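Local coordinates for protein cytochrome (Paracoccus pantotrophus, PDB 2XTS) that probably transfers electrons through covalently bound heme c, as the N-terminal part of SoxD, the cytochrome subunit of the sulfane dehydrogenase SoxCD, at residues V76-S81 with Y119-V124; I113-L118 with D126-T131. One frame throughout, in Å; residues are numbered along the deposited sequence.

Contact 1: residues V76-S81 with Y119-V124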
loop_
_atom_site.group_PDB
_atom_site.type_symbol
_atom_site.label_atom_id
_atom_site.label_comp_id
_atom_site.label_asym_id
_atom_site.label_seq_id
_atom_site.Cartn_x
_atom_site.Cartn_y
_atom_site.Cartn_z
ATOM N N VAL D 76 -36.962 5.436 19.308
ATOM C CA VAL D 76 -37.028 3.992 19.109
ATOM C C VAL D 76 -37.573 3.767 17.699
ATOM O O VAL D 76 -38.752 3.958 17.425
ATOM C CB VAL D 76 -37.904 3.310 20.185
ATOM C CG1 VAL D 76 -38.100 1.816 19.884
ATOM C CG2 VAL D 76 -37.292 3.526 21.579
ATOM N N LYS D 77 -36.672 3.383 16.806
ATOM C CA LYS D 77 -36.940 3.318 15.379
ATOM C C LYS D 77 -37.160 1.878 14.970
ATOM O O LYS D 77 -36.236 1.062 15.037
ATOM C CB LYS D 77 -35.753 3.906 14.621
ATOM C CG LYS D 77 -35.521 5.394 14.925
ATOM C CD LYS D 77 -34.080 5.836 14.754
ATOM C CE LYS D 77 -33.638 5.804 13.315
ATOM N NZ LYS D 77 -32.222 6.212 13.164
ATOM N N THR D 78 -38.389 1.585 14.566
ATOM C CA THR D 78 -38.781 0.220 14.244
ATOM C C THR D 78 -39.538 0.237 12.915
ATOM O O THR D 78 -39.836 1.290 12.341
ATOM C CB THR D 78 -39.717 -0.371 15.311
ATOM O OG1 THR D 78 -40.998 0.279 15.252
ATOM C CG2 THR D 78 -39.107 -0.273 16.707
ATOM N N ILE D 79 -39.881 -0.937 12.420
ATOM C CA ILE D 79 -40.730 -1.036 11.242
ATOM C C ILE D 79 -41.935 -0.112 11.360
ATOM O O ILE D 79 -42.206 0.691 10.473
ATOM C CB ILE D 79 -41.198 -2.492 11.010
ATOM C CG1 ILE D 79 -40.020 -3.412 10.683
ATOM C CG2 ILE D 79 -42.256 -2.541 9.927
ATOM C CD1 ILE D 79 -40.389 -4.887 10.631
ATOM N N GLY D 80 -42.643 -0.212 12.483
ATOM C CA GLY D 80 -43.861 0.558 12.670
ATOM C C GLY D 80 -43.653 2.036 12.936
ATOM O O GLY D 80 -44.403 2.857 12.454
ATOM N N SER D 81 -42.628 2.388 13.698
ATOM C CA SER D 81 -42.420 3.787 14.068
ATOM C C SER D 81 -41.668 4.591 13.035
ATOM O O SER D 81 -41.736 5.803 13.041
ATOM C CB SER D 81 -41.680 3.901 15.401
ATOM O OG SER D 81 -40.310 3.612 15.256
ATOM N N TYR D 119 -49.097 -6.996 12.350
ATOM C CA TYR D 119 -49.940 -7.177 13.526
ATOM C C TYR D 119 -49.213 -6.767 14.811
ATOM O O TYR D 119 -49.770 -6.094 15.676
ATOM C CB TYR D 119 -50.370 -8.640 13.626
ATOM C CG TYR D 119 -51.030 -8.984 14.944
ATOM C CD1 TYR D 119 -52.325 -8.557 15.203
ATOM C CD2 TYR D 119 -50.338 -9.675 15.949
ATOM C CE1 TYR D 119 -52.937 -8.848 16.415
ATOM C CE2 TYR D 119 -50.942 -9.948 17.156
ATOM C CZ TYR D 119 -52.244 -9.530 17.374
ATOM O OH TYR D 119 -52.849 -9.803 18.567
ATOM N N SER D 120 -47.946 -7.145 14.921
ATOM C CA SER D 120 -47.164 -6.839 16.103
ATOM C C SER D 120 -46.931 -5.333 16.295
ATOM O O SER D 120 -46.716 -4.851 17.416
ATOM C CB SER D 120 -45.839 -7.572 16.050
ATOM O OG SER D 120 -45.984 -8.970 16.075
ATOM N N ASN D 121 -47.001 -4.590 15.198
ATOM C CA ASN D 121 -46.895 -3.135 15.192
ATOM C C ASN D 121 -48.262 -2.457 15.278
ATOM O O ASN D 121 -48.355 -1.248 15.167
ATOM C CB ASN D 121 -46.145 -2.673 13.928
ATOM C CG ASN D 121 -44.656 -2.733 14.101
ATOM O OD1 ASN D 121 -44.070 -1.816 14.677
ATOM N ND2 ASN D 121 -44.025 -3.796 13.596
ATOM N N GLY D 122 -49.316 -3.234 15.479
ATOM C CA GLY D 122 -50.645 -2.675 15.701
ATOM C C GLY D 122 -51.293 -2.123 14.457
ATOM O O GLY D 122 -52.200 -1.278 14.543
ATOM N N LEU D 123 -50.867 -2.610 13.291
ATOM C CA LEU D 123 -51.295 -2.023 12.014
ATOM C C LEU D 123 -52.386 -2.803 11.278
ATOM O O LEU D 123 -53.006 -2.277 10.339
ATOM C CB LEU D 123 -50.094 -1.828 11.088
ATOM C CG LEU D 123 -49.031 -0.893 11.655
ATOM C CD1 LEU D 123 -47.778 -0.930 10.753
ATOM C CD2 LEU D 123 -49.561 0.533 11.859
ATOM N N VAL D 124 -52.561 -4.070 11.657
ATOM C CA VAL D 124 -53.626 -4.919 11.136
ATOM C C VAL D 124 -54.163 -5.758 12.290
ATOM O O VAL D 124 -53.499 -5.887 13.330
ATOM C CB VAL D 124 -53.121 -5.839 9.986
ATOM C CG1 VAL D 124 -52.559 -5.034 8.818
ATOM C CG2 VAL D 124 -52.105 -6.849 10.482
#
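The capped start of the short helix 79-82, beside the heme of this cytochrome c domain, meets the residue that follows helix 107-120: the Asn121 amide group lies against the backbone of Gly80. Asn121 OD1 comes 3.1 Å from Gly80 N and equally near Gly80 CA, so the carboxamide covers the bare side of the glycine. The two CA atoms are 5.4 Å apart, with the carboxamide seated directly on the glycine, which has no side chain in between. With CG anti to the Asn121 carbonyl carbon (chi1 -84°), the amide reaches forward to the other segment. Its ND2 faces the Ile79 side, 4.0 Å from Ile79 CB, and donates hydrogen bonds to the carbonyl oxygens of Leu117 and Leu63; these two bonds settle the orientation of the amide, which leaves OD1 on the Gly80 side. Thr78 caps the helix start. Its OG1 accepts from Ser81 N (3.1 Å, 162° at the hydrogen), while Ser81 OG takes the N-H of Thr78 at 2.9 Å, which completes a capping box. Ser81 OG in turn donates to Val76 O, in the carbonyl plane and on a lone pair, at 2.7 Å. Thr78 OG1 also bonds to Gly65 O, tying the cap to the preceding loop. Ile79 turns its side chain to the heme. On the other segment Gly122, with positive phi, is the C-prime residue of a Schellman motif, made by Gly122 N to Tyr119 O at 2.9 Å and, outside it, Leu123 N to Leu118 O. The whole is a meeting of two helix ends, a capping-box start against a Schellman finish, at the heme-bearing core of a class I-like cytochrome c fold.

Contact 2: residues I113-L118 with D126-T131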
loop_
_atom_site.group_PDB
_atom_site.type_symbol
_atom_site.label_atom_id
_atom_site.label_comp_id
_atom_site.label_asym_id
_atom_site.label_seq_id
_atom_site.Cartn_x
_atom_site.Cartn_y
_atom_site.Cartn_z
ATOM N N ILE D 113 -44.937 -13.947 7.667
ATOM C CA ILE D 113 -44.131 -13.249 8.658
ATOM C C ILE D 113 -44.371 -11.744 8.571
ATOM O O ILE D 113 -44.457 -11.056 9.578
ATOM C CB ILE D 113 -42.621 -13.583 8.500
ATOM C CG1 ILE D 113 -42.371 -15.006 9.025
ATOM C CG2 ILE D 113 -41.736 -12.547 9.206
ATOM C CD1 ILE D 113 -41.040 -15.545 8.629
ATOM N N THR D 114 -44.459 -11.219 7.353
ATOM C CA THR D 114 -44.711 -9.797 7.168
ATOM C C THR D 114 -46.078 -9.423 7.750
ATOM O O THR D 114 -46.202 -8.414 8.421
ATOM C CB THR D 114 -44.568 -9.386 5.683
ATOM O OG1 THR D 114 -43.249 -9.697 5.227
ATOM C CG2 THR D 114 -44.762 -7.910 5.493
ATOM N N ALA D 115 -47.091 -10.260 7.541
ATOM C CA ALA D 115 -48.395 -10.040 8.167
ATOM C C ALA D 115 -48.287 -9.998 9.691
ATOM O O ALA D 115 -48.867 -9.142 10.345
ATOM C CB ALA D 115 -49.384 -11.127 7.738
ATOM N N PHE D 116 -47.529 -10.934 10.256
ATOM C CA PHE D 116 -47.328 -10.961 11.713
ATOM C C PHE D 116 -46.594 -9.705 12.223
ATOM O O PHE D 116 -46.897 -9.197 13.298
ATOM C CB PHE D 116 -46.540 -12.219 12.122
ATOM C CG PHE D 116 -46.204 -12.262 13.576
ATOM C CD1 PHE D 116 -47.200 -12.480 14.511
ATOM C CD2 PHE D 116 -44.895 -12.048 14.007
ATOM C CE1 PHE D 116 -46.922 -12.492 15.854
ATOM C CE2 PHE D 116 -44.614 -12.053 15.378
ATOM C CZ PHE D 116 -45.638 -12.283 16.291
ATOM N N LEU D 117 -45.600 -9.229 11.477
ATOM C CA LEU D 117 -44.905 -7.996 11.866
ATOM C C LEU D 117 -45.861 -6.798 11.795
ATOM O O LEU D 117 -45.825 -5.916 12.643
ATOM C CB LEU D 117 -43.640 -7.789 11.022
ATOM C CG LEU D 117 -42.510 -8.779 11.324
ATOM C CD1 LEU D 117 -41.437 -8.589 10.277
ATOM C CD2 LEU D 117 -41.965 -8.582 12.733
ATOM N N LEU D 118 -46.733 -6.757 10.792
ATOM C CA LEU D 118 -47.762 -5.707 10.765
ATOM C C LEU D 118 -48.639 -5.796 12.019
ATOM O O LEU D 118 -48.931 -4.800 12.654
ATOM C CB LEU D 118 -48.633 -5.816 9.522
ATOM C CG LEU D 118 -47.988 -5.358 8.228
ATOM C CD1 LEU D 118 -48.797 -5.817 7.026
ATOM C CD2 LEU D 118 -47.787 -3.842 8.212
ATOM N N ASP D 126 -55.662 -9.509 13.871
ATOM C CA ASP D 126 -55.024 -10.834 13.940
ATOM C C ASP D 126 -55.527 -11.837 12.914
ATOM O O ASP D 126 -55.023 -12.945 12.858
ATOM C CB ASP D 126 -55.092 -11.444 15.355
ATOM C CG ASP D 126 -56.503 -11.700 15.847
ATOM O OD1 ASP D 126 -57.480 -11.647 15.068
ATOM O OD2 ASP D 126 -56.606 -11.982 17.062
ATOM N N ASP D 127 -56.527 -11.449 12.132
ATOM C CA ASP D 127 -57.028 -12.281 11.043
ATOM C C ASP D 127 -56.583 -11.812 9.660
ATOM O O ASP D 127 -57.022 -12.338 8.658
ATOM C CB ASP D 127 -58.559 -12.416 11.108
ATOM C CG ASP D 127 -59.293 -11.087 10.985
ATOM O OD1 ASP D 127 -58.671 -9.994 11.058
ATOM O OD2 ASP D 127 -60.545 -11.132 10.834
ATOM N N PHE D 128 -55.651 -10.855 9.605
ATOM C CA PHE D 128 -55.218 -10.297 8.339
ATOM C C PHE D 128 -54.453 -11.312 7.493
ATOM O O PHE D 128 -53.619 -12.073 8.010
ATOM C CB PHE D 128 -54.376 -9.068 8.621
ATOM C CG PHE D 128 -53.893 -8.349 7.381
ATOM C CD1 PHE D 128 -54.758 -7.573 6.616
ATOM C CD2 PHE D 128 -52.555 -8.413 6.998
ATOM C CE1 PHE D 128 -54.301 -6.899 5.490
ATOM C CE2 PHE D 128 -52.097 -7.745 5.880
ATOM C CZ PHE D 128 -52.967 -6.988 5.138
ATOM N N VAL D 129 -54.757 -11.311 6.195
ATOM C CA VAL D 129 -54.075 -12.098 5.183
ATOM C C VAL D 129 -53.374 -11.162 4.195
ATOM O O VAL D 129 -54.011 -10.348 3.515
ATOM C CB VAL D 129 -55.048 -13.007 4.404
ATOM C CG1 VAL D 129 -54.287 -13.913 3.478
ATOM C CG2 VAL D 129 -55.883 -13.827 5.364
ATOM N N LEU D 130 -52.051 -11.259 4.147
ATOM C CA LEU D 130 -51.254 -10.480 3.209
ATOM C C LEU D 130 -51.037 -11.299 1.954
ATOM O O LEU D 130 -50.624 -12.463 2.032
ATOM C CB LEU D 130 -49.920 -10.118 3.831
ATOM C CG LEU D 130 -49.034 -9.156 3.040
ATOM C CD1 LEU D 130 -49.670 -7.760 2.883
ATOM C CD2 LEU D 130 -47.691 -9.070 3.721
ATOM N N THR D 131 -51.344 -10.703 0.803
ATOM C CA THR D 131 -51.149 -11.365 -0.474
ATOM C C THR D 131 -50.393 -10.484 -1.462
ATOM O O THR D 131 -50.223 -9.269 -1.237
ATOM C CB THR D 131 -52.500 -11.711 -1.128
ATOM O OG1 THR D 131 -53.076 -10.514 -1.646
ATOM C CG2 THR D 131 -53.453 -12.384 -0.129
#
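Phe128, just ahead of strand 129-131, reaches helix 107-120 with its ring. Its CG stands anti to the backbone N (chi1 -178°), which carries the ring over to Ala115 and Leu118, one helical turn apart on the same flank. Ala115 CB sits at the ring edge, near its plane, 4.2 Å from Phe128 CD2. Leu118 comes in obliquely, its CD1 4.0 Å from Phe128 CE2, and the Phe128 side chain also touches Val35 of helix 35-45. Val129 points away from the helix, in the alternation expected of a strand; this short strand pairs antiparallel with 32-34, and the two-stranded ribbon lies beside the C-terminal helix of the cytochrome c domain. Leu130 then turns back to the helix, its CA 5.7 Å from that of Ala115. Its CB meets Ala115 CB at 4.1 Å, so the small alanine lets the strand backbone come close. Beyond it the Leu130 CD2 branch crosses to Thr114, 3.6 Å from CG2 and 3.7 Å from CB, so the methyl side of Thr114 makes the contact. Thr114 OG1 is instead bonded to Thr110 O, one turn back in the helix, and Leu130 also packs on Tyr111.

From the N terminus, the chain passes through 76-81, runs on through helix 86-96 and enters helix 107-120, whose 113-118 part opens contact 2. It then reaches 119-124, where contact 1 closes a loop with 37 residues between its segments, and goes on to 126-131, where contact 2 closes a much shorter loop of seven residues. The segments alternate, so the loops cross. Helix 107-120 serves both: the residue just past its C-terminal end meets the start of helix 79-82, and its preceding turns face the strand. The joint is direct, for Leu123 N probably bonds to Leu118 O at 3.0 Å, Val124 packs on Leu118, and Ile79 touches Leu117.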